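Local coordinates for sperm-specific class P protein 34 (Caenorhabditis elegans, PDB 1M1S), which is of unknown function but belongs to the major sperm protein family, whose namesake proteins assemble into the filaments that drive the crawling of nematode sperm, at residues Gly18-Asn30 / Ser66-Lys78. Sequence-based numbering, arbitrary orientation.
Sequences GNYPATGGNSTHN and SKLDINRLPGPPK
Arg72 lies across Tyr20 and hooks the turn just after that tyrosine, at one end of the immunoglobulin-like beta sandwich of the major sperm protein family. Strands 25-30 and 66-72 run antiparallel here, their axes at 169°. The evidence for the hook is geometric: Arg72 NE and NH2 both meet Ala22 O at 3.1 Å, side-on and close to the guanidinium plane, approaching that carbonyl from opposite faces. Ala22 is the second residue of the type I turn Pro21-Gly24, so the guanidinium fastens the turn to the loop after strand 66-72; Arg72 NH2 also hydrogen-bonds Pro76 O at 2.8 Å. Nearer the backbone, Arg72 CB sits over one face of the Tyr20 ring, 4.2 Å from its centroid and 27° off the normal, a CH-pi contact. Farther along, Ile70 crosses both aromatic side chains at about right angles: its CG2 approaches Tyr20 OH at 3.3 Å, while CD1, carried by CG1 anti to the carbonyl carbon (chi1 -48°), meets His29 NE2. Ser27 OG links the two rings, hydrogen-bonding Tyr20 OH and His29 NE2, while His29 ND1 bonds Pro15 O; the imidazole is thus tied through both nitrogens. The His29-Leu68 pair closes with two backbone bonds, Leu68 N to His29 O measuring 2.8 Å.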
loop_
_atom_site.group_PDB
_atom_site.type_symbol
_atom_site.label_atom_id
_atom_site.label_comp_id
_atom_site.label_asym_id
_atom_site.label_seq_id
_atom_site.Cartn_x
_atom_site.Cartn_y
_atom_site.Cartn_z
ATOM N N GLY A 18 6.359 7.049 -6.046
ATOM C CA GLY A 18 6.684 8.066 -5.068
ATOM C C GLY A 18 8.109 8.464 -5.421
ATOM O O GLY A 18 9.017 7.623 -5.466
ATOM N N ASN A 19 8.295 9.726 -5.770
ATOM C CA ASN A 19 9.615 10.230 -6.121
ATOM C C ASN A 19 10.097 11.210 -5.036
ATOM O O ASN A 19 9.506 12.274 -4.850
ATOM C CB ASN A 19 9.559 10.889 -7.503
ATOM C CG ASN A 19 9.135 9.907 -8.604
ATOM O OD1 ASN A 19 9.967 9.457 -9.420
ATOM N ND2 ASN A 19 7.837 9.561 -8.625
ATOM N N TYR A 20 11.220 10.874 -4.392
ATOM C CA TYR A 20 11.783 11.649 -3.282
ATOM C C TYR A 20 13.223 12.142 -3.420
ATOM O O TYR A 20 13.951 11.775 -4.329
ATOM C CB TYR A 20 11.737 10.815 -2.004
ATOM C CG TYR A 20 10.516 10.007 -1.875
ATOM C CD1 TYR A 20 10.519 8.676 -2.231
ATOM C CD2 TYR A 20 9.348 10.564 -1.384
ATOM C CE1 TYR A 20 9.366 7.893 -2.105
ATOM C CE2 TYR A 20 8.195 9.810 -1.253
ATOM C CZ TYR A 20 8.207 8.463 -1.608
ATOM O OH TYR A 20 7.080 7.684 -1.434
ATOM N N PRO A 21 13.627 13.037 -2.520
ATOM C CA PRO A 21 14.976 13.585 -2.511
ATOM C C PRO A 21 15.743 12.685 -1.592
ATOM O O PRO A 21 15.338 12.469 -0.449
ATOM C CB PRO A 21 14.783 14.952 -1.877
ATOM C CG PRO A 21 13.383 15.236 -2.123
ATOM C CD PRO A 21 12.715 13.963 -1.851
ATOM N N ALA A 22 16.842 12.142 -2.091
ATOM C CA ALA A 22 17.645 11.221 -1.313
ATOM C C ALA A 22 17.717 11.528 0.172
ATOM O O ALA A 22 17.366 10.675 0.989
ATOM C CB ALA A 22 19.018 11.104 -1.885
ATOM N N THR A 23 18.023 12.774 0.523
ATOM C CA THR A 23 18.161 13.130 1.930
ATOM C C THR A 23 16.914 13.125 2.763
ATOM O O THR A 23 16.995 13.223 3.982
ATOM C CB THR A 23 18.802 14.490 2.139
ATOM O OG1 THR A 23 17.977 15.510 1.560
ATOM C CG2 THR A 23 20.182 14.508 1.550
ATOM N N GLY A 24 15.759 13.063 2.129
ATOM C CA GLY A 24 14.542 13.048 2.910
ATOM C C GLY A 24 13.361 13.468 2.085
ATOM O O GLY A 24 13.470 14.382 1.273
ATOM N N GLY A 25 12.223 12.819 2.318
ATOM C CA GLY A 25 11.028 13.133 1.558
ATOM C C GLY A 25 9.710 12.653 2.125
ATOM O O GLY A 25 9.642 12.111 3.229
ATOM N N ASN A 26 8.671 12.775 1.309
ATOM C CA ASN A 26 7.347 12.412 1.731
ATOM C C ASN A 26 6.376 12.469 0.580
ATOM O O ASN A 26 6.541 13.269 -0.336
ATOM C CB ASN A 26 6.917 13.442 2.731
ATOM C CG ASN A 26 5.820 12.982 3.581
ATOM O OD1 ASN A 26 5.376 11.838 3.491
ATOM N ND2 ASN A 26 5.367 13.864 4.451
ATOM N N SER A 27 5.321 11.665 0.687
ATOM C CA SER A 27 4.243 11.603 -0.310
ATOM C C SER A 27 3.033 10.827 0.220
ATOM O O SER A 27 3.194 9.812 0.880
ATOM C CB SER A 27 4.724 10.933 -1.591
ATOM O OG SER A 27 4.960 9.558 -1.348
ATOM N N THR A 28 1.828 11.291 -0.097
ATOM C CA THR A 28 0.601 10.627 0.357
ATOM C C THR A 28 0.023 9.892 -0.853
ATOM O O THR A 28 0.210 10.329 -2.000
ATOM C CB THR A 28 -0.500 11.633 0.876
ATOM O OG1 THR A 28 0.055 12.571 1.816
ATOM C CG2 THR A 28 -1.610 10.864 1.591
ATOM N N HIS A 29 -0.586 8.730 -0.614
ATOM C CA HIS A 29 -1.190 7.970 -1.702
ATOM C C HIS A 29 -2.642 7.608 -1.431
ATOM O O HIS A 29 -3.048 7.412 -0.295
ATOM C CB HIS A 29 -0.359 6.727 -2.034
ATOM C CG HIS A 29 1.071 7.027 -2.367
ATOM N ND1 HIS A 29 1.583 6.934 -3.643
ATOM C CD2 HIS A 29 2.095 7.448 -1.586
ATOM C CE1 HIS A 29 2.855 7.290 -3.636
ATOM N NE2 HIS A 29 3.186 7.606 -2.398
ATOM N N ASN A 30 -3.422 7.543 -2.492
ATOM C CA ASN A 30 -4.827 7.224 -2.398
ATOM C C ASN A 30 -5.040 5.800 -2.904
ATOM O O ASN A 30 -4.767 5.518 -4.063
ATOM C CB ASN A 30 -5.598 8.222 -3.281
ATOM C CG ASN A 30 -7.115 8.084 -3.182
ATOM O OD1 ASN A 30 -7.631 7.207 -2.472
ATOM N ND2 ASN A 30 -7.840 8.955 -3.903
ATOM N N SER A 66 -8.810 4.871 0.698
ATOM C CA SER A 66 -8.040 4.728 1.966
ATOM C C SER A 66 -6.643 5.285 1.716
ATOM O O SER A 66 -6.078 4.989 0.653
ATOM C CB SER A 66 -7.890 3.267 2.384
ATOM O OG SER A 66 -9.153 2.680 2.651
ATOM N N LYS A 67 -6.075 6.052 2.663
ATOM C CA LYS A 67 -4.729 6.607 2.420
ATOM C C LYS A 67 -3.520 5.862 2.867
ATOM O O LYS A 67 -3.547 5.158 3.866
ATOM C CB LYS A 67 -4.638 8.078 2.784
ATOM C CG LYS A 67 -4.646 8.387 4.236
ATOM C CD LYS A 67 -3.693 9.517 4.508
ATOM C CE LYS A 67 -3.818 10.019 5.925
ATOM N NZ LYS A 67 -2.734 11.006 6.175
ATOM N N LEU A 68 -2.450 6.078 2.124
ATOM C CA LEU A 68 -1.212 5.435 2.447
ATOM C C LEU A 68 -0.153 6.498 2.671
ATOM O O LEU A 68 -0.011 7.399 1.856
ATOM C CB LEU A 68 -0.772 4.507 1.277
ATOM C CG LEU A 68 0.441 3.599 1.447
ATOM C CD1 LEU A 68 0.261 2.669 2.654
ATOM C CD2 LEU A 68 0.650 2.788 0.168
ATOM N N ASP A 69 0.543 6.382 3.808
ATOM C CA ASP A 69 1.602 7.295 4.193
ATOM C C ASP A 69 2.996 6.659 4.115
ATOM O O ASP A 69 3.296 5.792 4.941
ATOM C CB ASP A 69 1.340 7.882 5.574
ATOM C CG ASP A 69 0.138 8.749 5.637
ATOM O OD1 ASP A 69 -0.365 9.020 4.510
ATOM O OD2 ASP A 69 -0.288 9.162 6.726
ATOM N N ILE A 70 3.794 7.025 3.104
ATOM C CA ILE A 70 5.181 6.554 2.898
ATOM C C ILE A 70 6.063 7.742 3.324
ATOM O O ILE A 70 5.781 8.856 2.901
ATOM C CB ILE A 70 5.413 6.200 1.397
ATOM C CG1 ILE A 70 4.286 5.349 0.912
ATOM C CG2 ILE A 70 6.751 5.615 1.175
ATOM C CD1 ILE A 70 4.259 5.054 -0.581
ATOM N N ASN A 71 7.101 7.537 4.138
ATOM C CA ASN A 71 7.914 8.671 4.554
ATOM C C ASN A 71 9.391 8.401 4.308
ATOM O O ASN A 71 9.977 7.488 4.896
ATOM C CB ASN A 71 7.636 9.037 6.009
ATOM C CG ASN A 71 8.333 10.318 6.446
ATOM O OD1 ASN A 71 8.396 11.287 5.687
ATOM N ND2 ASN A 71 8.926 10.301 7.648
ATOM N N ARG A 72 9.991 9.192 3.415
ATOM C CA ARG A 72 11.406 9.057 3.106
ATOM C C ARG A 72 12.239 9.767 4.163
ATOM O O ARG A 72 11.933 10.889 4.595
ATOM C CB ARG A 72 11.738 9.598 1.696
ATOM C CG ARG A 72 13.227 9.664 1.318
ATOM C CD ARG A 72 13.878 8.288 1.070
ATOM N NE ARG A 72 15.340 8.391 0.975
ATOM C CZ ARG A 72 16.155 7.410 0.575
ATOM N NH1 ARG A 72 15.667 6.219 0.221
ATOM N NH2 ARG A 72 17.464 7.630 0.470
ATOM N N LEU A 73 13.247 9.032 4.620
ATOM C CA LEU A 73 14.197 9.471 5.633
ATOM C C LEU A 73 15.577 9.566 4.977
ATOM O O LEU A 73 15.808 8.986 3.911
ATOM C CB LEU A 73 14.242 8.425 6.749
ATOM C CG LEU A 73 12.894 8.119 7.397
ATOM C CD1 LEU A 73 12.852 6.685 7.883
ATOM C CD2 LEU A 73 12.602 9.124 8.507
ATOM N N PRO A 74 16.506 10.318 5.587
ATOM C CA PRO A 74 17.850 10.434 5.006
ATOM C C PRO A 74 18.506 9.077 4.668
ATOM O O PRO A 74 18.521 8.147 5.484
ATOM C CB PRO A 74 18.640 11.159 6.101
ATOM C CG PRO A 74 17.635 11.922 6.886
ATOM C CD PRO A 74 16.296 11.266 6.703
ATOM N N GLY A 75 18.948 8.933 3.425
ATOM C CA GLY A 75 19.610 7.705 3.013
ATOM C C GLY A 75 20.222 7.844 1.631
ATOM O O GLY A 75 20.224 8.944 1.077
ATOM N N PRO A 76 20.725 6.750 1.028
ATOM C CA PRO A 76 21.339 6.763 -0.302
ATOM C C PRO A 76 20.351 6.866 -1.439
ATOM O O PRO A 76 19.221 6.395 -1.323
ATOM C CB PRO A 76 21.997 5.390 -0.371
ATOM C CG PRO A 76 21.071 4.532 0.406
ATOM C CD PRO A 76 20.786 5.399 1.606
ATOM N N PRO A 77 20.763 7.485 -2.553
ATOM C CA PRO A 77 19.873 7.606 -3.710
ATOM C C PRO A 77 19.739 6.267 -4.462
ATOM O O PRO A 77 20.634 5.868 -5.217
ATOM C CB PRO A 77 20.580 8.651 -4.588
ATOM C CG PRO A 77 22.004 8.506 -4.210
ATOM C CD PRO A 77 21.909 8.390 -2.709
ATOM N N LYS A 78 18.638 5.562 -4.221
ATOM C CA LYS A 78 18.367 4.299 -4.895
ATOM C C LYS A 78 16.870 4.116 -5.078
ATOM O O LYS A 78 16.070 4.947 -4.670
ATOM C CB LYS A 78 18.945 3.108 -4.123
ATOM C CG LYS A 78 18.252 2.794 -2.831
ATOM C CD LYS A 78 18.887 1.591 -2.163
ATOM C CE LYS A 78 18.082 0.295 -2.361
ATOM N NZ LYS A 78 18.007 -0.233 -3.751
#